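Local coordinates for protein SGNH-hydrolase family esterase (Altererythrobacter indicus, PDB 7C2A) that is an esterase of the SGNH-hydrolase family that cleaves ester bonds and may act as a lysophospholipase, at residues G18-D22 with I160-H164; S5-L9 with D70-L74; L113-A118 with F130-Y134. All blocks are in the same frame, centred on the assembly; numbering follows the deposited sequence. Where two conformers were deposited one is given.

In the fold
From the N terminus, the chain enters strand 6-12, whose first half meets residues 70-74 in interaction 2. That contact closes the loop running through helix 14-17, helix 27-35, strand 42-48 and helix 54-66. Residues 18-22, just after helix 14-17, meet residues 160-164 only much later in the chain, so interactions 1 and 2 cross along the chain. Interaction 3 closes a short loop, 113-118 with 130-134, which falls wholly within the span of interaction 1. Interactions 2 and 3 both reach the central parallel sheet, with nearest atoms about 7 Å apart. Interaction 1 instead joins two surface loops, its centre about 27 Å from that of interaction 2.

Interaction 1 (G18-D22 with I160-H164); sequences GYGLD and IQKDH. With CD (cadmium ion), chain C.
Tyr19 and Gly20 occupy the corner of a type II beta turn from Gly18 to Leu21, closed by Leu21 N to Gly18 O, and this turn faces the irregular segment 160-164 with Gly20 and Gln161 as the nearest CA pair, 7.8 Å apart. The side chain of Gln161 spans the gap. Its CG lies beside the backbone N (chi1 -62°), and the chain runs out extended from there to the turn. Gln161 NE2 donates to Tyr19 O at 2.8 Å in a nearly straight bond (164°). The acceptor lies close to the amide plane of Gln161, and the donor lies in the carbonyl plane of Tyr19. Gln161 OE1 rests against Gly20 CA at 3.4 Å. Gly20, with no side chain and a positive phi, lets the oxygen approach its CA this closely. Leu21 CD2 touches the amide on its nitrogen, 3.5 Å from Gln161 NE2. Further along, Asp163 OD2 comes to the edge of the Tyr19 ring, 3.7 Å from CE2, with ring and carboxylate planes 55° apart. Asp163 OD1 takes the backbone N of His164 with its anti lone pair, at 2.6 Å. His164 ND1 binds the cadmium ion at 2.2 Å, and His166 also binds this metal. The contact lies at the surface. It joins the loop between helices 14-17 and 27-35 to the loop that leads from strand 144-146 to helix 169-186.

Interaction 2 (S5-L9 with D70-L74); sequences SRVIL and DKPEL. With ACT (acetate ion), chain G.
Arg6 and Glu73 form a salt bridge at the start of strand 6-12, an inner strand of the central parallel sheet in this SGNH-hydrolase fold. Arg6 grips side-on: NE and NH2 both donate to Glu73 OE2, at 2.8 and 2.9 Å. Both come from the same face of the carboxylate, while the oxygen stays in the guanidinium plane. The other oxygen, Glu73 OE1, accepts from Val7 N at 2.9 Å. The carboxylate therefore has three N-H donors, two from the Arg6 side chain and one from the backbone of Val7. Glu73 reaches them with an extended chain, CG beside its backbone N (chi1 -58°). Its own backbone is fixed in turn, because Glu73 N donates to Val7 O at 2.8 Å. One residue on, Leu74 O accepts from Leu9 N at 2.9 Å, where the chain enters strand 74-78. Apolar groups fill in beside these bonds. Val7 CG2 packs on Asp70 CB, and Leu9 CB lies on the Pro72 ring, with Leu65 of helix 54-66 touching both Leu9 and Pro72. Asp70 OD2 makes a salt bridge to Arg43 of the neighbouring strand 42-48. The third guanidinium nitrogen, Arg6 NH1, donates to OXT of an acetate ion, probably from the crystallisation liquor, at 2.9 Å.

Interaction 3 (L113-A118 with F130-Y134); sequences LMGMRA and FDGIY
Tyr134 lays one face of its ring against the backbone of Gly115 and Met116. Met116 N sits 3.5 Å above the ring plane, over its centre. Gly115 CA makes a CH-pi contact on this face, 4.3 Å from the ring centroid. Ile133 CG1 lies against the opposite face, offset toward the rim, and Leu113 CD2 meets the edge at Tyr134 CD1. The Tyr134 ring is reached by the Met116 side chain at its hydroxyl end, where Met116 CB lies 3.7 Å from Tyr134 CZ. The hydroxyl itself is hydrogen-bonded to Leu79 O. Phe130, in the conformer described here, extends the apolar patch: its CE2 touches Met116 CB and its CD2 touches Ala118 CB.

At the polar edge, Asp131 OD1 accepts from Ala118 N at 2.8 Å, using its syn lone pair. Asp131 OD2 also bonds Gln127 and a water that reaches Ala118 O. A second water links Met116 O, Arg117 NE and Asp131 O. Arg117 NE and Asp131 OD2 are 4.3 Å apart, so their charges are merely near each other.

The arrangement belongs to a beta-alpha-beta crossover: strand 111-114 leads through helices 124-131 and 133-140 to the parallel neighbouring strand 144-146, and the helices pack back on the end of strand 111-114 and the loop after it.

Interaction 1 (G18-D22 with I160-H164)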
ATOM      1  N   GLY A  18      -0.916   9.361   1.989  1.00 13.45           N
ATOM      2  CA  GLY A  18      -1.095  10.046   3.258  1.00 14.15           C
ATOM      3  C   GLY A  18      -2.549  10.217   3.648  1.00 16.22           C
ATOM      4  O   GLY A  18      -2.932  11.252   4.203  1.00 16.52           O
ATOM      5  N   TYR A  19      -3.364   9.196   3.385  1.00 16.65           N
ATOM      6  CA  TYR A  19      -4.791   9.278   3.670  1.00 16.56           C
ATOM      7  C   TYR A  19      -5.029   9.572   5.148  1.00 19.83           C
ATOM      8  O   TYR A  19      -4.471   8.908   6.027  1.00 18.98           O
ATOM      9  CB  TYR A  19      -5.472   7.966   3.279  1.00 20.93           C
ATOM     10  CG  TYR A  19      -6.886   7.862   3.800  1.00 27.82           C
ATOM     11  CD1 TYR A  19      -7.938   8.465   3.126  1.00 31.85           C
ATOM     12  CD2 TYR A  19      -7.167   7.176   4.973  1.00 27.45           C
ATOM     13  CE1 TYR A  19      -9.230   8.383   3.604  1.00 26.84           C
ATOM     14  CE2 TYR A  19      -8.449   7.093   5.460  1.00 32.81           C
ATOM     15  CZ  TYR A  19      -9.480   7.694   4.771  1.00 31.47           C
ATOM     16  OH  TYR A  19     -10.766   7.603   5.254  1.00 40.91           O
ATOM     17  N   GLY A  20      -5.869  10.574   5.414  1.00 17.95           N
ATOM     18  CA  GLY A  20      -6.212  10.957   6.767  1.00 19.84           C
ATOM     19  C   GLY A  20      -5.206  11.849   7.451  1.00 18.16           C
ATOM     20  O   GLY A  20      -5.418  12.217   8.614  1.00 19.66           O
ATOM     21  N   LEU A  21      -4.129  12.222   6.775  1.00 17.48           N
ATOM     22  CA  LEU A  21      -3.067  13.013   7.376  1.00 18.34           C
ATOM     23  C   LEU A  21      -3.042  14.415   6.786  1.00 21.99           C
ATOM     24  O   LEU A  21      -3.616  14.685   5.726  1.00 24.46           O
ATOM     25  CB  LEU A  21      -1.704  12.343   7.171  1.00 16.75           C
ATOM     26  CG  LEU A  21      -1.609  10.920   7.708  1.00 15.57           C
ATOM     27  CD1 LEU A  21      -0.259  10.324   7.372  1.00 15.35           C
ATOM     28  CD2 LEU A  21      -1.860  10.900   9.214  1.00 17.94           C
ATOM     29  N   ASP A  22      -2.368  15.311   7.498  1.00 24.24           N
ATOM     30  CA  ASP A  22      -2.241  16.681   7.043  1.00 25.11           C
ATOM     31  C   ASP A  22      -1.054  16.813   6.095  1.00 24.90           C
ATOM     32  O   ASP A  22      -0.288  15.867   5.876  1.00 24.06           O
ATOM     33  CB  ASP A  22      -2.097  17.630   8.233  1.00 32.52           C
ATOM     34  CG  ASP A  22      -3.379  17.756   9.036  1.00 41.90           C
ATOM     35  OD1 ASP A  22      -4.462  17.455   8.489  1.00 48.95           O
ATOM     36  OD2 ASP A  22      -3.303  18.157  10.217  1.00 45.52           O
ATOM     37  N   ILE A 160      -2.201   3.829  14.797  1.00 12.31           N
ATOM     38  CA  ILE A 160      -3.071   3.547  13.663  1.00 14.48           C
ATOM     39  C   ILE A 160      -4.302   4.433  13.783  1.00 13.87           C
ATOM     40  O   ILE A 160      -4.895   4.538  14.865  1.00 14.20           O
ATOM     41  CB  ILE A 160      -3.460   2.057  13.632  1.00 17.10           C
ATOM     42  CG1 ILE A 160      -2.209   1.182  13.518  1.00 17.67           C
ATOM     43  CG2 ILE A 160      -4.425   1.763  12.501  1.00 18.63           C
ATOM     44  CD1 ILE A 160      -1.323   1.565  12.375  1.00 21.94           C
ATOM     45  N   GLN A 161      -4.668   5.086  12.686  1.00 14.45           N
ATOM     46  CA  GLN A 161      -5.839   5.949  12.676  1.00 16.70           C
ATOM     47  C   GLN A 161      -7.092   5.119  12.889  1.00 17.42           C
ATOM     48  O   GLN A 161      -7.184   3.974  12.449  1.00 17.64           O
ATOM     49  CB  GLN A 161      -5.986   6.632  11.318  1.00 17.51           C
ATOM     50  CG  GLN A 161      -4.847   7.537  10.921  1.00 24.60           C
ATOM     51  CD  GLN A 161      -5.098   8.188   9.578  1.00 24.17           C
ATOM     52  OE1 GLN A 161      -6.223   8.589   9.274  1.00 30.33           O
ATOM     53  NE2 GLN A 161      -4.060   8.266   8.753  1.00 21.72           N
ATOM     54  N   LYS A 162      -8.046   5.700  13.603  0.73 19.44           N
ATOM     55  CA  LYS A 162      -9.386   5.145  13.694  0.73 22.76           C
ATOM     56  C   LYS A 162     -10.188   5.731  12.539  0.73 24.77           C
ATOM     57  O   LYS A 162     -10.414   6.944  12.485  0.73 24.96           O
ATOM     58  CB  LYS A 162     -10.018   5.508  15.035  0.73 24.77           C
ATOM     59  CG  LYS A 162     -11.434   4.980  15.222  0.73 26.89           C
ATOM     60  CD  LYS A 162     -11.537   3.501  14.871  0.73 31.07           C
ATOM     61  CE  LYS A 162     -11.927   2.659  16.082  0.73 27.14           C
ATOM     62  NZ  LYS A 162     -10.727   2.174  16.821  0.73 29.51           N
ATOM     63  N   ASP A 163     -10.580   4.879  11.594  1.00 25.27           N
ATOM     64  CA  ASP A 163     -11.464   5.319  10.523  1.00 27.56           C
ATOM     65  C   ASP A 163     -12.515   4.252  10.247  1.00 29.57           C
ATOM     66  O   ASP A 163     -13.585   4.256  10.865  1.00 28.28           O
ATOM     67  CB  ASP A 163     -10.672   5.686   9.262  1.00 28.97           C
ATOM     68  CG  ASP A 163      -9.491   4.766   9.015  1.00 28.53           C
ATOM     69  OD1 ASP A 163      -9.657   3.534   9.110  1.00 28.83           O
ATOM     70  OD2 ASP A 163      -8.389   5.279   8.730  1.00 29.61           O
ATOM     71  N   HIS A 164     -12.267   3.323   9.327  1.00 23.66           N
ATOM     72  CA  HIS A 164     -13.204   2.224   9.031  1.00 26.01           C
ATOM     73  C   HIS A 164     -13.339   1.373  10.282  1.00 27.87           C
ATOM     74  O   HIS A 164     -12.347   1.074  10.955  1.00 28.72           O
ATOM     75  CB  HIS A 164     -12.711   1.349   7.879  1.00 31.08           C
ATOM     76  CG  HIS A 164     -12.556   2.061   6.581  1.00 32.89           C
ATOM     77  ND1 HIS A 164     -13.451   1.903   5.538  1.00 31.39           N
ATOM     78  CD2 HIS A 164     -11.594   2.899   6.140  1.00 38.22           C
ATOM     79  CE1 HIS A 164     -13.050   2.628   4.516  1.00 36.80           C
ATOM     80  NE2 HIS A 164     -11.910   3.243   4.858  1.00 41.43           N
TER
HETATM   81 CD    CD C 202     -15.323   0.791   5.306  0.61 14.52          CD
HETATM   82  O   HOH W   1     -15.818   2.211   3.005  1.00 33.19           O

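Interaction 2 (S5-L9 with D70-L74)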
ATOM      1  N   SER A   5      18.864  17.542  -6.241  1.00 10.61           N
ATOM      2  CA  SER A   5      18.380  16.456  -5.407  1.00 11.36           C
ATOM      3  C   SER A   5      18.243  15.153  -6.192  1.00 11.00           C
ATOM      4  O   SER A   5      18.045  15.146  -7.412  1.00 12.37           O
ATOM      5  CB  SER A   5      17.027  16.848  -4.822  1.00 11.06           C
ATOM      6  OG  SER A   5      17.159  17.996  -4.003  1.00 11.47           O
ATOM      7  N   ARG A   6      18.328  14.046  -5.459  1.00 11.34           N
ATOM      8  CA  ARG A   6      18.100  12.712  -6.001  1.00 11.51           C
ATOM      9  C   ARG A   6      16.606  12.437  -6.113  1.00 12.03           C
ATOM     10  O   ARG A   6      15.858  12.599  -5.146  1.00 15.56           O
ATOM     11  CB  ARG A   6      18.712  11.654  -5.085  1.00 12.11           C
ATOM     12  CG  ARG A   6      20.108  11.979  -4.573  1.00 12.24           C
ATOM     13  CD  ARG A   6      21.150  11.984  -5.699  1.00 12.91           C
ATOM     14  NE  ARG A   6      21.057  10.806  -6.561  1.00 13.05           N
ATOM     15  CZ  ARG A   6      21.561   9.614  -6.246  1.00 13.15           C
ATOM     16  NH1 ARG A   6      22.187   9.420  -5.091  1.00 14.02           N
ATOM     17  NH2 ARG A   6      21.418   8.596  -7.089  1.00 14.93           N
ATOM     18  N   VAL A   7      16.174  11.959  -7.269  1.00 10.51           N
ATOM     19  CA  VAL A   7      14.756  11.781  -7.537  1.00  9.72           C
ATOM     20  C   VAL A   7      14.335  10.353  -7.218  1.00 10.06           C
ATOM     21  O   VAL A   7      14.899   9.392  -7.754  1.00 10.26           O
ATOM     22  CB  VAL A   7      14.432  12.162  -8.984  1.00 11.23           C
ATOM     23  CG1 VAL A   7      12.972  11.916  -9.282  1.00 11.05           C
ATOM     24  CG2 VAL A   7      14.811  13.626  -9.233  1.00 12.66           C
ATOM     25  N   ILE A   8      13.333  10.211  -6.356  1.00  9.57           N
ATOM     26  CA  ILE A   8      12.794   8.912  -5.970  1.00  8.50           C
ATOM     27  C   ILE A   8      11.304   8.916  -6.268  1.00  8.54           C
ATOM     28  O   ILE A   8      10.603   9.859  -5.902  1.00 10.80           O
ATOM     29  CB  ILE A   8      13.030   8.614  -4.476  1.00  9.65           C
ATOM     30  CG1 ILE A   8      14.527   8.656  -4.146  1.00  9.53           C
ATOM     31  CG2 ILE A   8      12.400   7.274  -4.091  1.00 10.23           C
ATOM     32  CD1 ILE A   8      14.845   8.535  -2.665  1.00 11.84           C
ATOM     33  N   LEU A   9      10.825   7.876  -6.947  1.00  8.99           N
ATOM     34  CA  LEU A   9       9.395   7.712  -7.186  1.00  8.59           C
ATOM     35  C   LEU A   9       8.786   6.857  -6.080  1.00  8.89           C
ATOM     36  O   LEU A   9       9.209   5.718  -5.880  1.00  9.94           O
ATOM     37  CB  LEU A   9       9.186   7.026  -8.532  1.00  9.57           C
ATOM     38  CG  LEU A   9       7.725   6.743  -8.880  1.00  9.82           C
ATOM     39  CD1 LEU A   9       6.953   8.046  -9.058  1.00 12.43           C
ATOM     40  CD2 LEU A   9       7.599   5.883 -10.135  1.00 11.14           C
ATOM     41  N   ASP A  70      12.194  14.568 -14.527  1.00 12.78           N
ATOM     42  CA  ASP A  70      13.456  13.928 -14.195  1.00 12.12           C
ATOM     43  C   ASP A  70      13.203  12.450 -13.958  1.00 11.75           C
ATOM     44  O   ASP A  70      12.345  12.085 -13.146  1.00 11.56           O
ATOM     45  CB  ASP A  70      14.052  14.507 -12.914  1.00 14.83           C
ATOM     46  CG  ASP A  70      14.321  15.984 -13.012  1.00 17.06           C
ATOM     47  OD1 ASP A  70      14.942  16.420 -14.011  1.00 15.08           O
ATOM     48  OD2 ASP A  70      13.909  16.704 -12.076  1.00 18.66           O
ATOM     49  N   LYS A  71      13.963  11.612 -14.635  1.00 12.02           N
ATOM     50  CA  LYS A  71      13.779  10.178 -14.511  1.00 12.03           C
ATOM     51  C   LYS A  71      14.074   9.736 -13.080  1.00 12.26           C
ATOM     52  O   LYS A  71      15.108  10.123 -12.512  1.00 11.81           O
ATOM     53  CB  LYS A  71      14.737   9.474 -15.461  1.00 14.10           C
ATOM     54  CG  LYS A  71      14.534   7.988 -15.546  1.00 14.22           C
ATOM     55  CD  LYS A  71      15.539   7.376 -16.499  1.00 17.78           C
ATOM     56  CE  LYS A  71      15.218   5.922 -16.735  1.00 17.93           C
ATOM     57  NZ  LYS A  71      16.112   5.341 -17.779  1.00 21.03           N
ATOM     58  N   PRO A  72      13.212   8.933 -12.465  1.00 10.50           N
ATOM     59  CA  PRO A  72      13.503   8.456 -11.111  1.00 10.12           C
ATOM     60  C   PRO A  72      14.797   7.668 -11.059  1.00 10.78           C
ATOM     61  O   PRO A  72      15.110   6.877 -11.952  1.00 12.04           O
ATOM     62  CB  PRO A  72      12.299   7.568 -10.787  1.00 12.06           C
ATOM     63  CG  PRO A  72      11.189   8.134 -11.629  1.00 12.16           C
ATOM     64  CD  PRO A  72      11.866   8.532 -12.914  1.00 11.63           C
ATOM     65  N   GLU A  73      15.543   7.891  -9.984  1.00 10.44           N
ATOM     66  CA  GLU A  73      16.763   7.156  -9.716  1.00 10.57           C
ATOM     67  C   GLU A  73      16.523   5.933  -8.834  1.00 10.97           C
ATOM     68  O   GLU A  73      17.405   5.080  -8.711  1.00 11.60           O
ATOM     69  CB  GLU A  73      17.806   8.107  -9.108  1.00 12.03           C
ATOM     70  CG  GLU A  73      18.098   9.303 -10.028  1.00 13.11           C
ATOM     71  CD  GLU A  73      18.933  10.387  -9.367  1.00 12.62           C
ATOM     72  OE1 GLU A  73      18.371  11.462  -9.060  1.00 15.56           O
ATOM     73  OE2 GLU A  73      20.147  10.161  -9.180  1.00 15.88           O
ATOM     74  N   LEU A  74      15.328   5.818  -8.271  1.00 10.76           N
ATOM     75  CA  LEU A  74      14.878   4.671  -7.504  1.00  9.24           C
ATOM     76  C   LEU A  74      13.364   4.750  -7.535  1.00  9.32           C
ATOM     77  O   LEU A  74      12.804   5.842  -7.438  1.00  9.77           O
ATOM     78  CB  LEU A  74      15.349   4.762  -6.047  1.00 10.60           C
ATOM     79  CG  LEU A  74      14.747   3.768  -5.051  1.00  9.88           C
ATOM     80  CD1 LEU A  74      15.174   2.350  -5.373  1.00  9.81           C
ATOM     81  CD2 LEU A  74      15.159   4.118  -3.629  1.00 10.62           C
TER
HETATM   82  C   ACT G 206      23.844  10.534  -2.501  1.00 23.83           C
HETATM   83  O   ACT G 206      24.245   9.385  -2.841  1.00 25.07           O
HETATM   84  OXT ACT G 206      22.830  11.167  -2.904  1.00 16.83           O
HETATM   85  CH3 ACT G 206      24.703  11.280  -1.432  1.00 26.70           C

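Interaction 3 (L113-A118 with F130-Y134)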
ATOM      1  N   LEU A 113      10.850  -2.859  -3.269  1.00  8.96           N
ATOM      2  CA  LEU A 113       9.497  -3.366  -3.109  1.00  8.54           C
ATOM      3  C   LEU A 113       9.111  -3.361  -1.635  1.00  9.26           C
ATOM      4  O   LEU A 113       9.840  -3.899  -0.803  1.00 10.76           O
ATOM      5  CB  LEU A 113       9.437  -4.791  -3.651  1.00 11.30           C
ATOM      6  CG  LEU A 113       8.072  -5.434  -3.879  1.00 11.46           C
ATOM      7  CD1 LEU A 113       7.238  -4.663  -4.892  1.00 11.97           C
ATOM      8  CD2 LEU A 113       8.238  -6.877  -4.328  1.00 11.68           C
ATOM      9  N   MET A 114       7.959  -2.768  -1.331  1.00  9.32           N
ATOM     10  CA  MET A 114       7.441  -2.736   0.063  1.00  9.40           C
ATOM     11  C   MET A 114       6.516  -3.945   0.243  1.00  9.30           C
ATOM     12  O   MET A 114       5.438  -3.974  -0.371  1.00 10.27           O
ATOM     13  CB  MET A 114       6.674  -1.438   0.324  1.00 10.14           C
ATOM     14  CG  MET A 114       7.568  -0.205   0.303  1.00  9.99           C
ATOM     15  SD  MET A 114       9.011  -0.398   1.385  1.00 12.80           S
ATOM     16  CE  MET A 114       9.399   1.314   1.742  1.00 12.64           C
ATOM     17  N   GLY A 115       6.949  -4.922   1.043  1.00  9.20           N
ATOM     18  CA  GLY A 115       6.167  -6.152   1.263  1.00  9.21           C
ATOM     19  C   GLY A 115       4.879  -5.894   2.025  1.00  8.51           C
ATOM     20  O   GLY A 115       4.916  -5.200   3.045  1.00 10.55           O
ATOM     21  N   MET A 116       3.775  -6.447   1.528  1.00  9.62           N
ATOM     22  CA  MET A 116       2.462  -6.319   2.210  1.00  9.97           C
ATOM     23  C   MET A 116       2.130  -7.676   2.838  1.00 10.46           C
ATOM     24  O   MET A 116       2.585  -8.697   2.315  1.00 10.42           O
ATOM     25  CB  MET A 116       1.355  -5.910   1.234  1.00 10.28           C
ATOM     26  CG  MET A 116       1.651  -4.613   0.484  1.00 10.69           C
ATOM     27  SD  MET A 116       2.053  -3.192   1.545  1.00 13.78           S
ATOM     28  CE  MET A 116       0.522  -3.005   2.456  1.00 16.99           C
ATOM     29  N   ARG A 117       1.366  -7.668   3.928  1.00 10.53           N
ATOM     30  CA  ARG A 117       1.012  -8.928   4.631  1.00 11.15           C
ATOM     31  C   ARG A 117      -0.505  -9.005   4.789  1.00 12.65           C
ATOM     32  O   ARG A 117      -1.136  -7.982   5.082  1.00 14.72           O
ATOM     33  CB  ARG A 117       1.712  -8.994   5.991  1.00 12.39           C
ATOM     34  CG  ARG A 117       3.223  -9.135   5.889  1.00 12.65           C
ATOM     35  CD  ARG A 117       3.612 -10.522   5.416  1.00 12.88           C
ATOM     36  NE  ARG A 117       5.051 -10.662   5.259  1.00 12.35           N
ATOM     37  CZ  ARG A 117       5.918 -10.759   6.259  1.00 12.67           C
ATOM     38  NH1 ARG A 117       5.496 -10.741   7.514  1.00 15.29           N
ATOM     39  NH2 ARG A 117       7.204 -10.880   5.996  1.00 13.88           N
ATOM     40  N   ALA A 118      -1.046 -10.202   4.617  1.00 12.27           N
ATOM     41  CA  ALA A 118      -2.507 -10.371   4.725  1.00 12.97           C
ATOM     42  C   ALA A 118      -2.890 -10.564   6.191  1.00 16.39           C
ATOM     43  O   ALA A 118      -2.168 -11.258   6.921  1.00 14.13           O
ATOM     44  CB  ALA A 118      -2.938 -11.557   3.896  1.00 14.57           C
ATOM     45  N   PHE A 130      -0.899 -14.894  -0.570  0.65  9.29           N
ATOM     46  CA  PHE A 130      -0.695 -13.443  -0.783  0.65  9.27           C
ATOM     47  C   PHE A 130       0.680 -13.010  -0.266  0.65  9.63           C
ATOM     48  O   PHE A 130       1.413 -12.327  -0.990  0.65  9.93           O
ATOM     49  CB  PHE A 130      -1.790 -12.662  -0.058  0.65 10.32           C
ATOM     50  CG  PHE A 130      -1.591 -11.175  -0.148  0.65 10.38           C
ATOM     51  CD1 PHE A 130      -2.056 -10.479  -1.247  0.65 11.49           C
ATOM     52  CD2 PHE A 130      -0.899 -10.486   0.837  0.65 11.56           C
ATOM     53  CE1 PHE A 130      -1.862  -9.112  -1.348  0.65 13.47           C
ATOM     54  CE2 PHE A 130      -0.707  -9.118   0.736  0.65 11.93           C
ATOM     55  CZ  PHE A 130      -1.192  -8.434  -0.355  0.65 13.18           C
ATOM     56  N   ASP A 131       1.036 -13.439   0.944  1.00 10.03           N
ATOM     57  CA  ASP A 131       2.292 -12.987   1.530  1.00  9.84           C
ATOM     58  C   ASP A 131       3.482 -13.395   0.675  1.00  9.89           C
ATOM     59  O   ASP A 131       4.467 -12.651   0.580  1.00 10.28           O
ATOM     60  CB  ASP A 131       2.465 -13.564   2.938  1.00 10.60           C
ATOM     61  CG  ASP A 131       1.543 -12.938   3.959  1.00 10.12           C
ATOM     62  OD1 ASP A 131       0.732 -12.057   3.615  1.00 11.31           O
ATOM     63  OD2 ASP A 131       1.646 -13.354   5.130  1.00 11.00           O
ATOM     64  N   GLY A 132       3.410 -14.564   0.037  1.00  9.62           N
ATOM     65  CA  GLY A 132       4.542 -15.064  -0.724  1.00  9.87           C
ATOM     66  C   GLY A 132       4.787 -14.361  -2.045  1.00  9.50           C
ATOM     67  O   GLY A 132       5.839 -14.576  -2.656  1.00 10.47           O
ATOM     68  N   ILE A 133       3.857 -13.530  -2.516  1.00  9.24           N
ATOM     69  CA  ILE A 133       4.096 -12.913  -3.823  1.00  9.08           C
ATOM     70  C   ILE A 133       5.257 -11.932  -3.765  1.00  9.38           C
ATOM     71  O   ILE A 133       5.974 -11.764  -4.754  1.00  9.98           O
ATOM     72  CB  ILE A 133       2.832 -12.293  -4.454  1.00 10.41           C
ATOM     73  CG1 ILE A 133       2.436 -10.974  -3.783  1.00 10.17           C
ATOM     74  CG2 ILE A 133       1.688 -13.292  -4.473  1.00 11.10           C
ATOM     75  CD1 ILE A 133       1.231 -10.290  -4.419  1.00 12.22           C
ATOM     76  N   TYR A 134       5.481 -11.290  -2.610  1.00  8.86           N
ATOM     77  CA  TYR A 134       6.500 -10.245  -2.544  1.00  9.21           C
ATOM     78  C   TYR A 134       7.919 -10.801  -2.605  1.00  9.52           C
ATOM     79  O   TYR A 134       8.724 -10.302  -3.413  1.00 10.13           O
ATOM     80  CB  TYR A 134       6.237  -9.314  -1.351  1.00 10.76           C
ATOM     81  CG  TYR A 134       4.923  -8.581  -1.526  1.00  8.91           C
ATOM     82  CD1 TYR A 134       4.852  -7.406  -2.266  1.00  9.10           C
ATOM     83  CD2 TYR A 134       3.739  -9.092  -1.004  1.00  9.65           C
ATOM     84  CE1 TYR A 134       3.647  -6.761  -2.483  1.00  9.27           C
ATOM     85  CE2 TYR A 134       2.532  -8.451  -1.208  1.00  9.54           C
ATOM     86  CZ  TYR A 134       2.493  -7.288  -1.951  1.00  7.65           C
ATOM     87  OH  TYR A 134       1.275  -6.686  -2.136  1.00  9.47           O
TER
HETATM   88  O   HOH W   2       4.708 -10.491   2.277  1.00 11.25           O
HETATM   89  O   HOH W   3       0.397 -12.217   7.222  1.00 13.79           O